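Local coordinates for malonyl CoA-acyl carrier protein transacylase (Bartonella henselae, PDB 3QAT), which probably transfers the malonyl group from malonyl-CoA to acyl carrier protein, supplying the extender unit for fatty acid biosynthesis, at residues A68-S73 with D115-L120; L234-N237 with P242-D245. All blocks are in the same frame, centred on the assembly; numbering follows the deposited sequence. Where two conformers were deposited one is given.

Interaction 1: residues A68-S73 with D115-L120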
ATOM      1  N   ALA A  68      -2.584  -1.694  11.033  1.00  5.31           N
ATOM      2  CA  ALA A  68      -2.675  -3.182  11.134  1.00  6.17           C
ATOM      3  C   ALA A  68      -1.929  -3.918  10.023  1.00  5.42           C
ATOM      4  O   ALA A  68      -1.211  -4.883  10.284  1.00  5.78           O
ATOM      5  CB  ALA A  68      -4.130  -3.646  11.140  1.00  5.82           C
ATOM      6  N   LEU A  69      -2.104  -3.470   8.784  1.00  5.52           N
ATOM      7  CA  LEU A  69      -1.416  -4.123   7.663  1.00  4.97           C
ATOM      8  C   LEU A  69       0.091  -3.955   7.790  1.00  5.92           C
ATOM      9  O   LEU A  69       0.854  -4.894   7.482  1.00  6.35           O
ATOM     10  CB  LEU A  69      -1.917  -3.579   6.311  1.00  5.78           C
ATOM     11  CG  LEU A  69      -3.237  -4.260   5.866  1.00  4.13           C
ATOM     12  CD1 LEU A  69      -3.921  -3.443   4.760  1.00  6.95           C
ATOM     13  CD2 LEU A  69      -2.953  -5.686   5.379  1.00  4.86           C
ATOM     14  N   MET A  70       0.535  -2.766   8.229  1.00  5.12           N
ATOM     15  CA  MET A  70       1.962  -2.549   8.428  1.00  5.85           C
ATOM     16  C   MET A  70       2.489  -3.514   9.499  1.00  6.10           C
ATOM     17  O   MET A  70       3.553  -4.107   9.322  1.00  6.89           O
ATOM     18  CB  MET A  70       2.235  -1.082   8.815  1.00  6.66           C
ATOM     19  CG  MET A  70       3.723  -0.723   9.069  1.00  6.58           C
ATOM     20  SD  MET A  70       4.236  -1.130  10.773  1.00  7.51           S
ATOM     21  CE  MET A  70       3.180  -0.050  11.737  1.00  7.34           C
ATOM     22  N   ALA A  71       1.722  -3.707  10.577  1.00  5.94           N
ATOM     23  CA  ALA A  71       2.165  -4.614  11.669  1.00  5.60           C
ATOM     24  C   ALA A  71       2.376  -6.031  11.117  1.00  6.42           C
ATOM     25  O   ALA A  71       3.370  -6.666  11.436  1.00  6.92           O
ATOM     26  CB  ALA A  71       1.143  -4.647  12.792  1.00  6.36           C
ATOM     27  N   VAL A  72       1.439  -6.523  10.305  1.00  6.26           N
ATOM     28  CA  VAL A  72       1.595  -7.867   9.749  1.00  7.11           C
ATOM     29  C   VAL A  72       2.865  -7.927   8.898  1.00  7.33           C
ATOM     30  O   VAL A  72       3.657  -8.863   9.032  1.00  7.03           O
ATOM     31  CB  VAL A  72       0.377  -8.281   8.925  1.00  7.53           C
ATOM     32  CG1 VAL A  72       0.605  -9.661   8.264  1.00  9.42           C
ATOM     33  CG2 VAL A  72      -0.865  -8.306   9.830  1.00  8.78           C
ATOM     34  N   SER A  73       3.077  -6.928   8.039  1.00  6.63           N
ATOM     35  CA  SER A  73       4.277  -6.906   7.205  1.00  6.72           C
ATOM     36  C   SER A  73       5.555  -6.887   8.045  1.00  7.08           C
ATOM     37  O   SER A  73       6.506  -7.644   7.787  1.00  7.14           O
ATOM     38  CB  SER A  73       4.277  -5.714   6.239  1.00  6.88           C
ATOM     39  OG  SER A  73       3.350  -5.886   5.185  1.00  6.56           O
ATOM     40  N   ASP A 115       7.101   4.850  15.447  1.00  8.07           N
ATOM     41  CA  ASP A 115       6.769   6.011  14.631  1.00  7.87           C
ATOM     42  C   ASP A 115       5.940   5.647  13.414  1.00  7.84           C
ATOM     43  O   ASP A 115       5.048   6.387  13.037  1.00  7.71           O
ATOM     44  CB  ASP A 115       8.039   6.788  14.241  1.00  8.43           C
ATOM     45  CG  ASP A 115       8.649   7.525  15.429  1.00 11.70           C
ATOM     46  OD1 ASP A 115       7.972   7.699  16.490  1.00 12.87           O
ATOM     47  OD2 ASP A 115       9.815   7.971  15.297  1.00 14.55           O
ATOM     48  N   THR A 116       6.247   4.505  12.790  1.00  8.22           N
ATOM     49  CA  THR A 116       5.480   4.085  11.614  1.00  7.70           C
ATOM     50  C   THR A 116       4.033   3.801  11.995  1.00  7.22           C
ATOM     51  O   THR A 116       3.100   4.203  11.278  1.00  7.53           O
ATOM     52  CB  THR A 116       6.109   2.843  10.983  1.00  7.36           C
ATOM     53  OG1 THR A 116       7.488   3.127  10.667  1.00  7.49           O
ATOM     54  CG2 THR A 116       5.382   2.507   9.666  1.00  8.57           C
ATOM     55  N   ALA A 117       3.837   3.147  13.144  1.00  7.07           N
ATOM     56  CA  ALA A 117       2.462   2.918  13.622  1.00  6.41           C
ATOM     57  C   ALA A 117       1.707   4.236  13.812  1.00  6.85           C
ATOM     58  O   ALA A 117       0.570   4.378  13.361  1.00  6.52           O
ATOM     59  CB  ALA A 117       2.469   2.115  14.924  1.00  7.41           C
ATOM     60  N   ARG A 118       2.352   5.200  14.453  1.00  6.78           N
ATOM     61  CA  ARG A 118       1.705   6.463  14.721  1.00  6.99           C
ATOM     62  C   ARG A 118       1.464   7.254  13.440  1.00  7.48           C
ATOM     63  O   ARG A 118       0.407   7.869  13.291  1.00  7.92           O
ATOM     64  CB  ARG A 118       2.532   7.277  15.735  1.00  7.64           C
ATOM     65  CG  ARG A 118       2.519   6.669  17.144  1.00  8.38           C
ATOM     66  CD  ARG A 118       3.492   7.398  18.034  1.00 11.56           C
ATOM     67  NE  ARG A 118       3.430   6.844  19.375  1.00 13.10           N
ATOM     68  CZ  ARG A 118       4.308   7.109  20.332  1.00 17.36           C
ATOM     69  NH1 ARG A 118       5.357   7.898  20.090  1.00 16.10           N
ATOM     70  NH2 ARG A 118       4.140   6.561  21.530  1.00 19.07           N
ATOM     71  N   LEU A 119       2.421   7.222  12.523  1.00  6.96           N
ATOM     72  CA  LEU A 119       2.238   7.925  11.247  1.00  6.90           C
ATOM     73  C   LEU A 119       1.037   7.356  10.505  1.00  6.44           C
ATOM     74  O   LEU A 119       0.272   8.122   9.925  1.00  7.31           O
ATOM     75  CB  LEU A 119       3.487   7.829  10.346  1.00  7.46           C
ATOM     76  CG  LEU A 119       4.695   8.681  10.751  1.00  7.32           C
ATOM     77  CD1 LEU A 119       5.911   8.158   9.989  1.00  8.78           C
ATOM     78  CD2 LEU A 119       4.446  10.164  10.436  1.00  8.79           C
ATOM     79  N   LEU A 120       0.877   6.023  10.523  1.00  6.97           N
ATOM     80  CA  LEU A 120      -0.236   5.393   9.791  1.00  7.07           C
ATOM     81  C   LEU A 120      -1.590   5.620  10.443  1.00  6.88           C
ATOM     82  O   LEU A 120      -2.595   5.768   9.758  1.00  7.47           O
ATOM     83  CB  LEU A 120       0.027   3.898   9.541  1.00  6.87           C
ATOM     84  CG  LEU A 120       1.150   3.692   8.515  1.00  6.71           C
ATOM     85  CD1 LEU A 120       1.464   2.215   8.490  1.00  6.91           C
ATOM     86  CD2 LEU A 120       0.716   4.197   7.126  1.00  7.85           C
TER
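Met70 is the one residue of 68-73 that meets 115-120, and it supplies more than half of the buried surface; Leu120, Thr116 and Ala117 form the wall it lies against. The two helix segments run nearly antiparallel, at 155°, with their axes 9.9 Å apart, and this one long side chain spans the gap between them. With CG anti to the backbone N (chi1 179°), the chain leaves its helix toward the other, then bends at chi2 and again at chi3, which carries the contact from Leu120 past Thr116 to Ala117. Near its root, CB of Met70 is 3.4 Å from CD1 of Leu120, tighter than an ordinary carbon-carbon contact, and the same methyl also touches CG of Met70. One atom further on, Met70 CG lies 3.7 Å from CG2 of Thr116, and SD of Met70 passes CG2 of Thr116 at 4.0 Å. The terminal CE then rests against the backbone of the opposite helix, 3.6 Å from both N and CA of Ala117, with the CB of Ala117 at 3.9 Å from Met70 CE. Thr116 presents only carbon here: its CG2 faces Met70, while OG1 lies beside its own backbone N (chi1 -56°) and hydrogen-bonds back to Ser112 O, one turn earlier. No hydrogen bond crosses the interface, and all four touching residues are buried. Helix 100-107 borders it, with Ser103 against Met70, Tyr102 against both Thr116 and Leu120, and Cys106 against Thr116. Ala42 of helix 30-43 also packs on Ala117, so the contact joins helices 62-82 and 113-129, with helices 100-107 and 30-43 packed around it, in the acyltransferase domain.

Interaction 2: residues L234-N237 with P242-D245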
ATOM      1  N   LEU A 234      13.714   3.056  -1.980  1.00 10.69           N
ATOM      2  CA  LEU A 234      12.274   2.913  -2.159  1.00  9.73           C
ATOM      3  C   LEU A 234      11.868   3.298  -3.587  1.00 10.75           C
ATOM      4  O   LEU A 234      12.195   4.410  -4.053  1.00 11.51           O
ATOM      5  CB  LEU A 234      11.593   3.852  -1.167  1.00 10.49           C
ATOM      6  CG  LEU A 234      10.059   3.898  -1.286  1.00  8.27           C
ATOM      7  CD1 LEU A 234       9.412   2.677  -0.617  1.00  9.51           C
ATOM      8  CD2 LEU A 234       9.495   5.221  -0.735  1.00  9.73           C
ATOM      9  N   ILE A 235      11.113   2.431  -4.274  1.00  9.52           N
ATOM     10  CA  ILE A 235      10.580   2.836  -5.572  1.00 10.10           C
ATOM     11  C   ILE A 235       9.227   3.514  -5.289  1.00  9.71           C
ATOM     12  O   ILE A 235       8.217   2.841  -5.085  1.00 10.46           O
ATOM     13  CB  ILE A 235      10.392   1.643  -6.540  1.00  9.82           C
ATOM     14  CG1 ILE A 235      11.633   0.749  -6.575  1.00 10.43           C
ATOM     15  CG2 ILE A 235      10.016   2.166  -7.959  1.00 11.09           C
ATOM     16  CD1 ILE A 235      12.974   1.488  -6.882  1.00 12.19           C
ATOM     17  N   ALA A 236       9.232   4.837  -5.222  1.00 10.64           N
ATOM     18  CA  ALA A 236       8.082   5.597  -4.730  1.00 10.36           C
ATOM     19  C   ALA A 236       6.901   5.546  -5.673  1.00 10.59           C
ATOM     20  O   ALA A 236       7.052   5.574  -6.891  1.00 10.05           O
ATOM     21  CB  ALA A 236       8.467   7.063  -4.440  1.00 11.38           C
ATOM     22  N   ASN A 237       5.699   5.515  -5.095  1.00  9.54           N
ATOM     23  CA  ASN A 237       4.466   5.473  -5.876  1.00  9.26           C
ATOM     24  C   ASN A 237       4.320   6.652  -6.855  1.00 10.05           C
ATOM     25  O   ASN A 237       3.696   6.496  -7.906  1.00 10.06           O
ATOM     26  CB  ASN A 237       3.223   5.539  -4.949  1.00  8.13           C
ATOM     27  CG  ASN A 237       2.954   4.285  -4.131  1.00  8.56           C
ATOM     28  OD1 ASN A 237       2.063   4.335  -3.291  1.00  8.24           O
ATOM     29  ND2 ASN A 237       3.617   3.166  -4.407  1.00  6.91           N
ATOM     30  N   PRO A 242      14.264   4.923  -7.942  1.00 13.34           N
ATOM     31  CA  PRO A 242      14.784   4.564  -6.627  1.00 13.55           C
ATOM     32  C   PRO A 242      15.080   5.822  -5.804  1.00 14.90           C
ATOM     33  O   PRO A 242      15.864   6.690  -6.214  1.00 18.41           O
ATOM     34  CB  PRO A 242      16.050   3.736  -6.925  1.00 15.46           C
ATOM     35  CG  PRO A 242      16.285   3.858  -8.382  1.00 14.08           C
ATOM     36  CD  PRO A 242      15.092   4.408  -9.054  1.00 12.55           C
ATOM     37  N   GLU A 243      14.428   5.923  -4.655  1.00 12.88           N
ATOM     38  CA  GLU A 243      14.574   7.091  -3.793  1.00 13.14           C
ATOM     39  C   GLU A 243      15.266   6.717  -2.490  1.00 13.88           C
ATOM     40  O   GLU A 243      14.867   5.757  -1.826  1.00 12.77           O
ATOM     41  CB  GLU A 243      13.186   7.673  -3.479  1.00 12.75           C
ATOM     42  CG  GLU A 243      12.326   7.990  -4.719  1.00 13.98           C
ATOM     43  CD  GLU A 243      12.683   9.315  -5.400  1.00 12.47           C
ATOM     44  OE1 GLU A 243      13.677   9.985  -4.995  1.00 15.65           O
ATOM     45  OE2 GLU A 243      11.943   9.686  -6.322  1.00 13.10           O
ATOM     46  N   SER A 244      16.315   7.463  -2.119  1.00 13.29           N
ATOM     47  CA  SER A 244      17.007   7.244  -0.849  1.00 14.66           C
ATOM     48  C   SER A 244      17.215   8.506  -0.013  1.00 14.50           C
ATOM     49  O   SER A 244      17.767   8.417   1.077  1.00 15.39           O
ATOM     50  CB  SER A 244      18.372   6.576  -1.082  1.00 15.25           C
ATOM     51  OG  SER A 244      18.229   5.400  -1.865  1.00 16.79           O
ATOM     52  N   ASP A 245      16.767   9.665  -0.494  1.00 15.15           N
ATOM     53  CA  ASP A 245      16.967  10.933   0.238  0.70 15.79           C
ATOM     54  C   ASP A 245      15.779  11.127   1.166  1.00 15.09           C
ATOM     55  O   ASP A 245      14.671  11.295   0.690  1.00 14.82           O
ATOM     56  CB  ASP A 245      17.081  12.097  -0.764  0.70 16.64           C
ATOM     57  CG  ASP A 245      17.131  13.471  -0.097  0.70 17.97           C
ATOM     58  OD1 ASP A 245      16.985  13.561   1.132  0.70 18.40           O
ATOM     59  OD2 ASP A 245      17.335  14.480  -0.818  0.70 21.72           O
TER
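Leu234 and Glu243 are joined by a reciprocal pair of backbone hydrogen bonds: Leu234 N gives to Glu243 O at 2.9 Å, and Glu243 N gives to Leu234 O at 2.8 Å. They make up an antiparallel hydrogen-bonded pair. CB and CG of Glu243 lie 3.5 and 3.6 Å from Leu234 O. With CG beside the backbone N (chi1 -54°), the side chain of Glu243 also places CG 4.0 Å from CB of Ala236, just past the strand; the bend at chi2 then turns the carboxylate away from the extended line. The buried carboxylate is held beyond the two segments, OE1 in a salt bridge to Arg248 and OE2 in a hydrogen bond to Ser239 in the turn.

Next along the ladder, Ile235 and Pro242 form a non-hydrogen-bonded pair, their side chains side by side and pointing the same way. Ile235 CD1 reaches 3.6 Å from Pro242 CA and also touches the ring at CB, while Trp269 of helix 263-272 packs on both residues. On the face of Leu234, helix 100-107 covers its side chain.

The arrangement is a short two-stranded antiparallel beta hairpin, closed by a connection of six residues between the strands. Just past its first strand, Asn237 hydrogen-bonds through OD1 to Ser98 N and through ND2 to Gly96 O, within a GxSxG sequence consistent with the nucleophile elbow of malonyl-CoA:ACP transacylases.

Both contacts are buried within the one acyltransferase domain, their centres 19 Å apart and their nearest atoms about 11 Å, so they do not touch. Interaction 1 joins two long helices, its segments separated by 41 residues, through van der Waals contacts with no hydrogen bond, with methionine as the bridge. Interaction 2 is local, a hairpin held by backbone hydrogen bonds, with a buried glutamate bonded outside the two segments and a partly exposed proline. The two share no helix or strand, but helix 100-107 packs against both: Tyr102, Ser103 and Cys106 meet interaction 1, whereas Glu101, Ala104 and Leu105 meet interaction 2.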